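Local structure of dihydropteroate synthase (Xanthomonas albilineans, 6OFW) at residues V74-E79 and K104-R109; P140-H145 and R186-P191; L223-S228 and V262-A267. The protein probably catalyses the condensation of para-aminobenzoate with 6-hydroxymethyl-7,8-dihydropterin diphosphate to give 7,8-dihydropteroate, the immediate precursor of folates. All coordinates share one frame; numbering follows the deposited sequence.

The three contacts sample a TIM barrel at different depths. Contact 2 joins two neighbouring barrel strands and delivers D190 to the pterin end of the bound pteroate. Contact 3, its centre about 19 Å from that of contact 2 and on the opposite side of the chain's centre, holds the same ligand through K226 and R227 and a nearby sulfate through H263. Contact 1 pairs the starts of two outer helices; its centre lies about 19 Å from that of contact 2 and 25 Å from that of contact 3, and the E79 side chain stays about 10 Å from the ligand.

Contact 1: residues V74-E79 and K104-R109; sequences VPVEEE and KPEVMR
K104 reaches across from the turn before helix 105-114 and sets its ammonium group against E79 near the start of helix 76-93. The NZ to E79 OE1 distance of 2.8 Å marks a salt bridge, made on the syn side of the carboxylate but 25° out of its plane. The same NZ makes a weak hydrogen bond of 3.4 Å to the backbone O of V74, and E65 gives it a second carboxylate. E79 is buried, and both its oxygens are accounted for: OE1 by K104, OE2 by the hydroxyl of T102. Because E79 is extended throughout, with CG anti to the backbone N (chi1 -174°), its carboxylate arrives at the end of a straight arm. In this TIM barrel the two helices belong to the outer layer and each follows a loop from the sheet, so the charged group ties together the loops that lead into them. Beside the salt bridge, V107 CG2 lies 3.7 Å from E79 CD, the two side chains meeting at about a right angle, and makes an apolar contact of 3.8 Å with V76 CG2. V76 CG2 also packs 3.9 Å from K104 CD, flanking the lysine's aliphatic part.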
loop_
_atom_site.group_PDB
_atom_site.type_symbol
_atom_site.label_atom_id
_atom_site.label_comp_id
_atom_site.label_asym_id
_atom_site.label_seq_id
_atom_site.Cartn_x
_atom_site.Cartn_y
_atom_site.Cartn_z
ATOM N N VAL B 74 33.091 6.282 0.767
ATOM C CA VAL B 74 33.777 5.005 0.628
ATOM C C VAL B 74 34.885 5.146 -0.402
ATOM O O VAL B 74 34.616 5.580 -1.523
ATOM C CB VAL B 74 32.801 3.839 0.323
ATOM C CG1 VAL B 74 33.545 2.524 0.087
ATOM C CG2 VAL B 74 31.792 3.678 1.454
ATOM N N PRO B 75 36.146 4.810 -0.036
ATOM C CA PRO B 75 37.245 4.892 -1.011
ATOM C C PRO B 75 36.966 3.910 -2.148
ATOM O O PRO B 75 36.383 2.854 -1.902
ATOM C CB PRO B 75 38.477 4.502 -0.179
ATOM C CG PRO B 75 38.068 4.742 1.230
ATOM C CD PRO B 75 36.643 4.310 1.265
ATOM N N VAL B 76 37.279 4.312 -3.393
ATOM C CA VAL B 76 36.998 3.564 -4.630
ATOM C C VAL B 76 37.449 2.106 -4.542
ATOM O O VAL B 76 36.703 1.220 -4.957
ATOM C CB VAL B 76 37.523 4.283 -5.919
ATOM C CG1 VAL B 76 39.042 4.393 -5.946
ATOM C CG2 VAL B 76 36.999 3.622 -7.194
ATOM N N GLU B 77 38.629 1.845 -3.955
ATOM C CA GLU B 77 39.115 0.468 -3.836
ATOM C C GLU B 77 38.236 -0.386 -2.936
ATOM O O GLU B 77 37.986 -1.557 -3.260
ATOM C CB GLU B 77 40.570 0.431 -3.395
ATOM C CG GLU B 77 41.481 0.839 -4.540
ATOM C CD GLU B 77 42.955 0.555 -4.339
ATOM O OE1 GLU B 77 43.302 -0.244 -3.438
ATOM O OE2 GLU B 77 43.764 1.126 -5.104
ATOM N N GLU B 78 37.708 0.216 -1.855
ATOM C CA GLU B 78 36.803 -0.492 -0.945
ATOM C C GLU B 78 35.443 -0.722 -1.631
ATOM O O GLU B 78 34.849 -1.777 -1.459
ATOM C CB GLU B 78 36.611 0.284 0.368
ATOM C CG GLU B 78 35.649 -0.371 1.363
ATOM C CD GLU B 78 35.935 -1.817 1.734
ATOM O OE1 GLU B 78 37.118 -2.221 1.714
ATOM O OE2 GLU B 78 34.972 -2.548 2.057
ATOM N N GLU B 79 34.969 0.272 -2.419
ATOM C CA GLU B 79 33.703 0.171 -3.143
ATOM C C GLU B 79 33.785 -1.016 -4.108
ATOM O O GLU B 79 32.893 -1.866 -4.117
ATOM C CB GLU B 79 33.417 1.482 -3.896
ATOM C CG GLU B 79 32.046 1.532 -4.555
ATOM C CD GLU B 79 31.699 2.865 -5.168
ATOM O OE1 GLU B 79 32.530 3.795 -5.071
ATOM O OE2 GLU B 79 30.584 2.994 -5.721
ATOM N N LYS B 104 31.057 6.692 -9.548
ATOM C CA LYS B 104 32.461 6.605 -9.959
ATOM C C LYS B 104 32.634 5.858 -11.265
ATOM O O LYS B 104 32.251 4.689 -11.335
ATOM C CB LYS B 104 33.308 5.995 -8.839
ATOM C CG LYS B 104 33.187 6.701 -7.506
ATOM C CD LYS B 104 34.163 6.131 -6.497
ATOM C CE LYS B 104 34.130 6.852 -5.175
ATOM N NZ LYS B 104 32.950 6.461 -4.367
ATOM N N PRO B 105 33.209 6.500 -12.328
ATOM C CA PRO B 105 33.363 5.802 -13.619
ATOM C C PRO B 105 34.216 4.551 -13.558
ATOM O O PRO B 105 33.959 3.639 -14.327
ATOM C CB PRO B 105 33.972 6.855 -14.562
ATOM C CG PRO B 105 34.467 7.926 -13.688
ATOM C CD PRO B 105 33.684 7.896 -12.407
ATOM N N GLU B 106 35.202 4.472 -12.635
ATOM C CA GLU B 106 36.042 3.270 -12.521
ATOM C C GLU B 106 35.206 2.100 -12.046
ATOM O O GLU B 106 35.398 0.989 -12.523
ATOM C CB GLU B 106 37.240 3.493 -11.560
ATOM C CG GLU B 106 38.009 4.781 -11.771
ATOM C CD GLU B 106 37.649 5.969 -10.883
ATOM O OE1 GLU B 106 36.465 6.378 -10.842
ATOM O OE2 GLU B 106 38.572 6.487 -10.219
ATOM N N VAL B 107 34.235 2.365 -11.146
ATOM C CA VAL B 107 33.312 1.352 -10.625
ATOM C C VAL B 107 32.338 1.004 -11.732
ATOM O O VAL B 107 32.048 -0.170 -11.922
ATOM C CB VAL B 107 32.596 1.775 -9.314
ATOM C CG1 VAL B 107 31.677 0.656 -8.795
ATOM C CG2 VAL B 107 33.605 2.167 -8.234
ATOM N N MET B 108 31.850 2.008 -12.481
ATOM C CA MET B 108 30.904 1.759 -13.584
ATOM C C MET B 108 31.502 0.806 -14.585
ATOM O O MET B 108 30.861 -0.177 -14.920
ATOM C CB MET B 108 30.508 3.055 -14.300
ATOM C CG MET B 108 29.802 4.045 -13.423
ATOM S SD MET B 108 29.447 5.520 -14.386
ATOM C CE MET B 108 28.919 6.581 -13.127
ATOM N N ARG B 109 32.750 1.067 -15.038
ATOM C CA ARG B 109 33.422 0.201 -16.023
ATOM C C ARG B 109 33.670 -1.183 -15.498
ATOM O O ARG B 109 33.420 -2.155 -16.202
ATOM C CB ARG B 109 34.765 0.812 -16.483
ATOM C CG ARG B 109 34.621 2.136 -17.230
ATOM C CD ARG B 109 35.940 2.534 -17.871
ATOM N NE ARG B 109 36.052 3.985 -18.015
ATOM C CZ ARG B 109 35.655 4.675 -19.082
ATOM N NH1 ARG B 109 35.159 4.044 -20.143
ATOM N NH2 ARG B 109 35.774 5.997 -19.105
#

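Contact 2: residues P140-H145 and R186-P191. With 22D (4-{[(2-amino-4-oxo-3,4-dihydropteridin-6-yl)methyl]amino}benzoic acid), chain E.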
loop_
_atom_site.group_PDB
_atom_site.type_symbol
_atom_site.label_atom_id
_atom_site.label_comp_id
_atom_site.label_asym_id
_atom_site.label_seq_id
_atom_site.Cartn_x
_atom_site.Cartn_y
_atom_site.Cartn_z
ATOM N N PRO B 140 21.769 0.779 -19.912
ATOM C CA PRO B 140 20.905 1.885 -19.462
ATOM C C PRO B 140 21.542 2.617 -18.277
ATOM O O PRO B 140 22.354 2.043 -17.547
ATOM C CB PRO B 140 19.606 1.190 -19.027
ATOM C CG PRO B 140 19.675 -0.186 -19.602
ATOM C CD PRO B 140 21.122 -0.529 -19.686
ATOM N N VAL B 141 21.157 3.865 -18.079
ATOM C CA VAL B 141 21.681 4.699 -16.989
ATOM C C VAL B 141 20.561 5.506 -16.359
ATOM O O VAL B 141 19.775 6.139 -17.076
ATOM C CB VAL B 141 22.858 5.616 -17.427
ATOM C CG1 VAL B 141 22.487 6.520 -18.604
ATOM C CG2 VAL B 141 23.401 6.444 -16.250
ATOM N N VAL B 142 20.541 5.537 -15.004
ATOM C CA VAL B 142 19.611 6.336 -14.225
ATOM C C VAL B 142 20.263 7.670 -13.921
ATOM O O VAL B 142 21.317 7.699 -13.286
ATOM C CB VAL B 142 19.178 5.652 -12.893
ATOM C CG1 VAL B 142 18.211 6.544 -12.110
ATOM C CG2 VAL B 142 18.586 4.274 -13.142
ATOM N N LEU B 143 19.587 8.764 -14.312
ATOM C CA LEU B 143 19.999 10.138 -14.083
ATOM C C LEU B 143 19.167 10.689 -12.925
ATOM O O LEU B 143 17.986 10.990 -13.092
ATOM C CB LEU B 143 19.811 10.983 -15.368
ATOM C CG LEU B 143 20.515 10.510 -16.645
ATOM C CD1 LEU B 143 20.198 11.448 -17.831
ATOM C CD2 LEU B 143 22.029 10.422 -16.460
ATOM N N MET B 144 19.757 10.726 -11.725
ATOM C CA MET B 144 19.059 11.169 -10.531
ATOM C C MET B 144 19.342 12.608 -10.203
ATOM O O MET B 144 20.441 13.091 -10.487
ATOM C CB MET B 144 19.470 10.301 -9.327
ATOM C CG MET B 144 18.439 10.298 -8.186
ATOM S SD MET B 144 19.123 9.611 -6.639
ATOM C CE MET B 144 20.055 10.996 -6.078
ATOM N N HIS B 145 18.400 13.253 -9.537
ATOM C CA HIS B 145 18.625 14.641 -9.108
ATOM C C HIS B 145 19.069 14.677 -7.649
ATOM O O HIS B 145 18.409 14.128 -6.825
ATOM C CB HIS B 145 17.366 15.469 -9.205
ATOM C CG HIS B 145 17.488 16.770 -8.496
ATOM N ND1 HIS B 145 17.228 16.903 -7.177
ATOM C CD2 HIS B 145 17.804 17.999 -8.938
ATOM C CE1 HIS B 145 17.393 18.143 -6.822
ATOM N NE2 HIS B 145 17.760 18.831 -7.866
ATOM N N ARG B 186 18.282 4.659 -23.679
ATOM C CA ARG B 186 19.042 4.017 -22.593
ATOM C C ARG B 186 18.887 4.806 -21.298
ATOM O O ARG B 186 19.426 4.408 -20.273
ATOM C CB ARG B 186 20.533 3.899 -22.968
ATOM C CG ARG B 186 20.770 2.798 -23.975
ATOM C CD ARG B 186 22.232 2.567 -24.248
ATOM N NE ARG B 186 22.423 1.301 -24.958
ATOM C CZ ARG B 186 22.540 1.194 -26.277
ATOM N NH1 ARG B 186 22.501 2.276 -27.044
ATOM N NH2 ARG B 186 22.703 0.004 -26.839
ATOM N N LEU B 187 18.154 5.920 -21.338
ATOM C CA LEU B 187 18.026 6.775 -20.172
ATOM C C LEU B 187 16.827 6.496 -19.284
ATOM O O LEU B 187 15.756 6.108 -19.762
ATOM C CB LEU B 187 18.015 8.252 -20.595
ATOM C CG LEU B 187 19.228 8.754 -21.416
ATOM C CD1 LEU B 187 19.058 10.193 -21.801
ATOM C CD2 LEU B 187 20.530 8.559 -20.655
ATOM N N LEU B 188 17.009 6.765 -17.984
ATOM C CA LEU B 188 15.950 6.748 -16.977
ATOM C C LEU B 188 16.215 7.996 -16.174
ATOM O O LEU B 188 17.360 8.453 -16.109
ATOM C CB LEU B 188 16.014 5.518 -16.069
ATOM C CG LEU B 188 15.764 4.167 -16.741
ATOM C CD1 LEU B 188 17.085 3.468 -17.056
ATOM C CD2 LEU B 188 14.918 3.291 -15.850
ATOM N N ILE B 189 15.175 8.583 -15.603
ATOM C CA ILE B 189 15.336 9.768 -14.720
ATOM C C ILE B 189 14.740 9.477 -13.336
ATOM O O ILE B 189 13.905 8.617 -13.228
ATOM C CB ILE B 189 14.796 11.043 -15.364
ATOM C CG1 ILE B 189 13.297 10.940 -15.609
ATOM C CG2 ILE B 189 15.594 11.359 -16.616
ATOM C CD1 ILE B 189 12.644 12.192 -16.138
ATOM N N ASP B 190 15.163 10.227 -12.339
ATOM C CA ASP B 190 14.728 9.971 -10.958
ATOM C C ASP B 190 14.788 11.279 -10.181
ATOM O O ASP B 190 15.846 11.831 -10.109
ATOM C CB ASP B 190 15.633 8.897 -10.368
ATOM C CG ASP B 190 15.359 8.514 -8.923
ATOM O OD1 ASP B 190 14.683 9.260 -8.249
ATOM O OD2 ASP B 190 15.799 7.451 -8.561
ATOM N N PRO B 191 13.702 11.690 -9.504
ATOM C CA PRO B 191 13.680 12.936 -8.762
ATOM C C PRO B 191 14.573 12.943 -7.520
ATOM O O PRO B 191 14.713 13.956 -6.934
ATOM C CB PRO B 191 12.210 13.090 -8.357
ATOM C CG PRO B 191 11.666 11.708 -8.349
ATOM C CD PRO B 191 12.450 10.951 -9.393
HETATM C C7 22D E . 20.618 5.285 -2.903
HETATM N N8 22D E . 20.484 5.143 -4.344
HETATM C C8A 22D E . 19.398 5.596 -5.004
HETATM N N1 22D E . 19.334 5.400 -6.351
HETATM C C2 22D E . 18.312 5.971 -6.989
HETATM N N2 22D E . 18.263 5.926 -8.319
HETATM N N3 22D E . 17.293 6.629 -6.357
HETATM C C4 22D E . 17.189 6.803 -4.994
HETATM O O4 22D E . 16.212 7.370 -4.521
HETATM C C4A 22D E . 18.321 6.252 -4.261
HETATM N N5 22D E . 18.362 6.347 -2.883
HETATM C C6 22D E . 19.402 5.923 -2.272
HETATM C C9 22D E . 19.540 6.079 -0.781
HETATM N N10 22D E . 19.270 7.474 -0.492
HETATM C CBX 22D E . 18.757 7.955 0.690
HETATM C CAR 22D E . 18.448 9.310 0.801
HETATM C CAT 22D E . 17.742 9.775 1.896
HETATM C CAQ 22D E . 18.445 7.095 1.739
HETATM C CAS 22D E . 17.758 7.566 2.843
HETATM C CBY 22D E . 17.364 8.903 2.919
HETATM C CBV 22D E . 16.421 9.333 3.973
HETATM O OAJ 22D E . 15.910 10.522 3.811
HETATM O OXT 22D E . 16.164 8.612 4.921
#
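V141 and L187 open a pair of parallel barrel strands, and their side chains, lying side by side, press unusually close: V141 CG1 is 3.5 Å from L187 CD2. L143 CD1 joins them on this face, which helix 162-179 covers through L187. V141 N meets R186 O at 2.8 Å, L143 N donates to L188 O, and H145 N to D190 O; in return L188 N uses V141 O, while D190 N to L143 O is weak. The strand directions diverge by 29°, the twist expected in a barrel of this kind. On the other face V142, L188, M144 and D190 point inward in ordinary contact, V142 CG2 being 4.1 Å from L188 CB, and towards the C-terminal strand ends the ligand joins the protein neighbours. The loose side is at partly exposed R186, whose extended side chain touches the other strand only near its base, CB lying 4.1 Å from P140 CA. M144 runs alongside D190 and, extended through chi1 (-157°) and chi2 (-166°), carries SD to 3.5 Å from ligand N3. D190 OD2 receives two hydrogen bonds, from ligand N3 at 2.8 Å and N2 at 2.9 Å, while the backbone N of G192 holds OD1 and so fixes the group's rotation, which is consistent with recognition of a pterin ring by its adjacent N2 and N3 donors.

Contact 3: residues L223-S228 and V262-A267. With 22D (4-{[(2-amino-4-oxo-3,4-dihydropteridin-6-yl)methyl]amino}benzoic acid), chain E; SO4 (sulfate ion), chain F.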
loop_
_atom_site.group_PDB
_atom_site.type_symbol
_atom_site.label_atom_id
_atom_site.label_comp_id
_atom_site.label_asym_id
_atom_site.label_seq_id
_atom_site.Cartn_x
_atom_site.Cartn_y
_atom_site.Cartn_z
ATOM N N LEU B 223 11.517 5.708 -2.437
ATOM C CA LEU B 223 11.103 6.333 -1.167
ATOM C C LEU B 223 11.201 5.279 -0.071
ATOM O O LEU B 223 10.736 5.544 0.994
ATOM C CB LEU B 223 9.668 6.835 -1.271
ATOM C CG LEU B 223 9.418 7.966 -2.259
ATOM C CD1 LEU B 223 8.538 7.505 -3.392
ATOM C CD2 LEU B 223 8.796 9.167 -1.591
ATOM N N SER B 224 11.872 4.175 -0.373
ATOM C CA SER B 224 11.939 3.022 0.525
ATOM C C SER B 224 12.505 3.341 1.913
ATOM O O SER B 224 13.647 3.645 1.987
ATOM C CB SER B 224 12.648 1.884 -0.108
ATOM O OG SER B 224 12.413 0.750 0.636
ATOM N N ARG B 225 11.653 3.245 2.920
ATOM C CA ARG B 225 11.937 3.389 4.360
ATOM C C ARG B 225 12.652 4.697 4.682
ATOM O O ARG B 225 13.377 4.777 5.675
ATOM C CB ARG B 225 12.792 2.211 4.853
ATOM C CG ARG B 225 12.188 0.830 4.598
ATOM C CD ARG B 225 13.149 -0.196 5.123
ATOM N NE ARG B 225 12.594 -1.541 5.019
ATOM C CZ ARG B 225 13.183 -2.608 5.526
ATOM N NH1 ARG B 225 14.339 -2.494 6.172
ATOM N NH2 ARG B 225 12.623 -3.800 5.399
ATOM N N LYS B 226 12.473 5.695 3.830
ATOM C CA LYS B 226 13.162 6.964 3.944
ATOM C C LYS B 226 12.597 7.821 5.074
ATOM O O LYS B 226 11.462 7.622 5.513
ATOM C CB LYS B 226 13.184 7.680 2.572
ATOM C CG LYS B 226 14.246 7.059 1.640
ATOM C CD LYS B 226 14.455 7.817 0.345
ATOM C CE LYS B 226 15.549 7.152 -0.452
ATOM N NZ LYS B 226 15.736 7.762 -1.795
ATOM N N ARG B 227 13.429 8.737 5.590
ATOM C CA ARG B 227 13.045 9.602 6.705
ATOM C C ARG B 227 11.726 10.350 6.452
ATOM O O ARG B 227 10.940 10.455 7.372
ATOM C CB ARG B 227 14.200 10.543 7.052
ATOM C CG ARG B 227 13.929 11.480 8.235
ATOM C CD ARG B 227 14.980 12.569 8.339
ATOM N NE ARG B 227 16.197 12.090 8.998
ATOM C CZ ARG B 227 17.314 11.742 8.366
ATOM N NH1 ARG B 227 17.391 11.823 7.041
ATOM N NH2 ARG B 227 18.367 11.317 9.053
ATOM N N SER B 228 11.477 10.867 5.219
ATOM C CA SER B 228 10.204 11.539 4.927
ATOM C C SER B 228 9.004 10.621 5.169
ATOM O O SER B 228 7.970 11.099 5.616
ATOM C CB SER B 228 10.156 12.025 3.484
ATOM O OG SER B 228 10.922 13.207 3.376
ATOM N N VAL B 262 13.113 -0.422 -3.988
ATOM C CA VAL B 262 12.570 -0.809 -2.678
ATOM C C VAL B 262 13.388 -1.856 -1.908
ATOM O O VAL B 262 14.071 -2.675 -2.502
ATOM C CB VAL B 262 11.079 -1.286 -2.830
ATOM C CG1 VAL B 262 10.266 -0.347 -3.741
ATOM C CG2 VAL B 262 10.983 -2.715 -3.356
ATOM N N HIS B 263 13.257 -1.846 -0.569
ATOM C CA HIS B 263 13.834 -2.881 0.298
ATOM C C HIS B 263 12.814 -4.032 0.375
ATOM O O HIS B 263 13.194 -5.205 0.362
ATOM C CB HIS B 263 14.039 -2.346 1.726
ATOM C CG HIS B 263 15.057 -1.259 1.826
ATOM N ND1 HIS B 263 14.688 0.064 1.879
ATOM C CD2 HIS B 263 16.407 -1.342 1.894
ATOM C CE1 HIS B 263 15.815 0.748 1.964
ATOM N NE2 HIS B 263 16.872 -0.061 1.988
ATOM N N ASP B 264 11.510 -3.677 0.441
ATOM C CA ASP B 264 10.405 -4.604 0.670
ATOM C C ASP B 264 9.778 -5.056 -0.625
ATOM O O ASP B 264 8.701 -4.612 -1.039
ATOM C CB ASP B 264 9.403 -3.998 1.659
ATOM C CG ASP B 264 10.127 -3.508 2.894
ATOM O OD1 ASP B 264 10.452 -4.350 3.773
ATOM O OD2 ASP B 264 10.420 -2.302 2.966
ATOM N N VAL B 265 10.493 -5.972 -1.260
ATOM C CA VAL B 265 10.135 -6.454 -2.587
ATOM C C VAL B 265 8.804 -7.204 -2.604
ATOM O O VAL B 265 7.945 -6.816 -3.392
ATOM C CB VAL B 265 11.278 -7.270 -3.245
ATOM C CG1 VAL B 265 10.813 -7.895 -4.563
ATOM C CG2 VAL B 265 12.509 -6.381 -3.480
ATOM N N ALA B 266 8.639 -8.272 -1.804
ATOM C CA ALA B 266 7.380 -9.092 -1.846
ATOM C C ALA B 266 6.153 -8.251 -1.569
ATOM O O ALA B 266 5.148 -8.365 -2.285
ATOM C CB ALA B 266 7.452 -10.251 -0.854
ATOM N N ALA B 267 6.270 -7.306 -0.591
ATOM C CA ALA B 267 5.163 -6.444 -0.238
ATOM C C ALA B 267 4.813 -5.487 -1.363
ATOM O O ALA B 267 3.630 -5.299 -1.637
ATOM C CB ALA B 267 5.475 -5.672 1.033
HETATM C C7 22D E . 20.618 5.285 -2.903
HETATM N N8 22D E . 20.484 5.143 -4.344
HETATM C C8A 22D E . 19.398 5.596 -5.004
HETATM N N1 22D E . 19.334 5.400 -6.351
HETATM C C2 22D E . 18.312 5.971 -6.989
HETATM N N2 22D E . 18.263 5.926 -8.319
HETATM N N3 22D E . 17.293 6.629 -6.357
HETATM C C4 22D E . 17.189 6.803 -4.994
HETATM O O4 22D E . 16.212 7.370 -4.521
HETATM C C4A 22D E . 18.321 6.252 -4.261
HETATM N N5 22D E . 18.362 6.347 -2.883
HETATM C C6 22D E . 19.402 5.923 -2.272
HETATM C C9 22D E . 19.540 6.079 -0.781
HETATM N N10 22D E . 19.270 7.474 -0.492
HETATM C CBX 22D E . 18.757 7.955 0.690
HETATM C CAR 22D E . 18.448 9.310 0.801
HETATM C CAT 22D E . 17.742 9.775 1.896
HETATM C CAQ 22D E . 18.445 7.095 1.739
HETATM C CAS 22D E . 17.758 7.566 2.843
HETATM C CBY 22D E . 17.364 8.903 2.919
HETATM C CBV 22D E . 16.421 9.333 3.973
HETATM O OAJ 22D E . 15.910 10.522 3.811
HETATM O OXT 22D E . 16.164 8.612 4.921
HETATM S S SO4 F . 19.353 2.654 0.850
HETATM O O1 SO4 F . 20.252 2.165 -0.215
HETATM O O2 SO4 F . 18.135 3.077 0.240
HETATM O O3 SO4 F . 19.116 1.605 1.818
HETATM O O4 SO4 F . 19.993 3.781 1.507
HETATM O O HOH W 1 10.183 -0.848 0.820
#
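S224 and H263 meet at the centre of this contact, the serine hydroxyl lying at the edge of the imidazole, near its plane. OG and H263 ND1 are hydrogen-bonded at 2.7 Å, and OG also accepts the backbone N of H263. With its OG anti to the backbone N (chi1 -166°), S224 turns the hydroxyl to both nitrogens; a water links it to D264 OD2.

R225 runs obliquely across the same histidine. Its CD passes 3.6 Å from H263 ND1, and the guanidinium lies 29° from the ring plane, with H263 CB over one of its faces near the rim. Farther out the arginine takes D264 side-on: NH2 donates to OD1 at 2.8 Å, with OD1 in the guanidinium plane, and NE donates to OD2 at 3.1 Å. The two flat groups are turned 32° from each other, so the fork is somewhat twisted.

The contact joins the loops that follow strands 220-221 and 259-262 and lead into helices 227-233 and 265-279, at the C-terminal end of the TIM barrel, where such enzymes carry their active sites. S224 and R225 form the middle of a type II turn. Just beyond it, extended K226 runs along the benzoate ring and its NZ donates to ligand O4 at 2.8 Å and to N5, while R227 N donates to the carboxylate atom OXT at 2.8 Å. H263 NE2 donates to sulfate O3 at 2.8 Å, and N27 and R261 share that anion. The bonds from S224 would help fix the rotation of the H263 ring, with NE2 toward the sulfate. That ion is probably a crystallisation component, but its site beside the ligand's C9 methylene, the carbon that carries the diphosphate in the substrate, is consistent with a phosphate site.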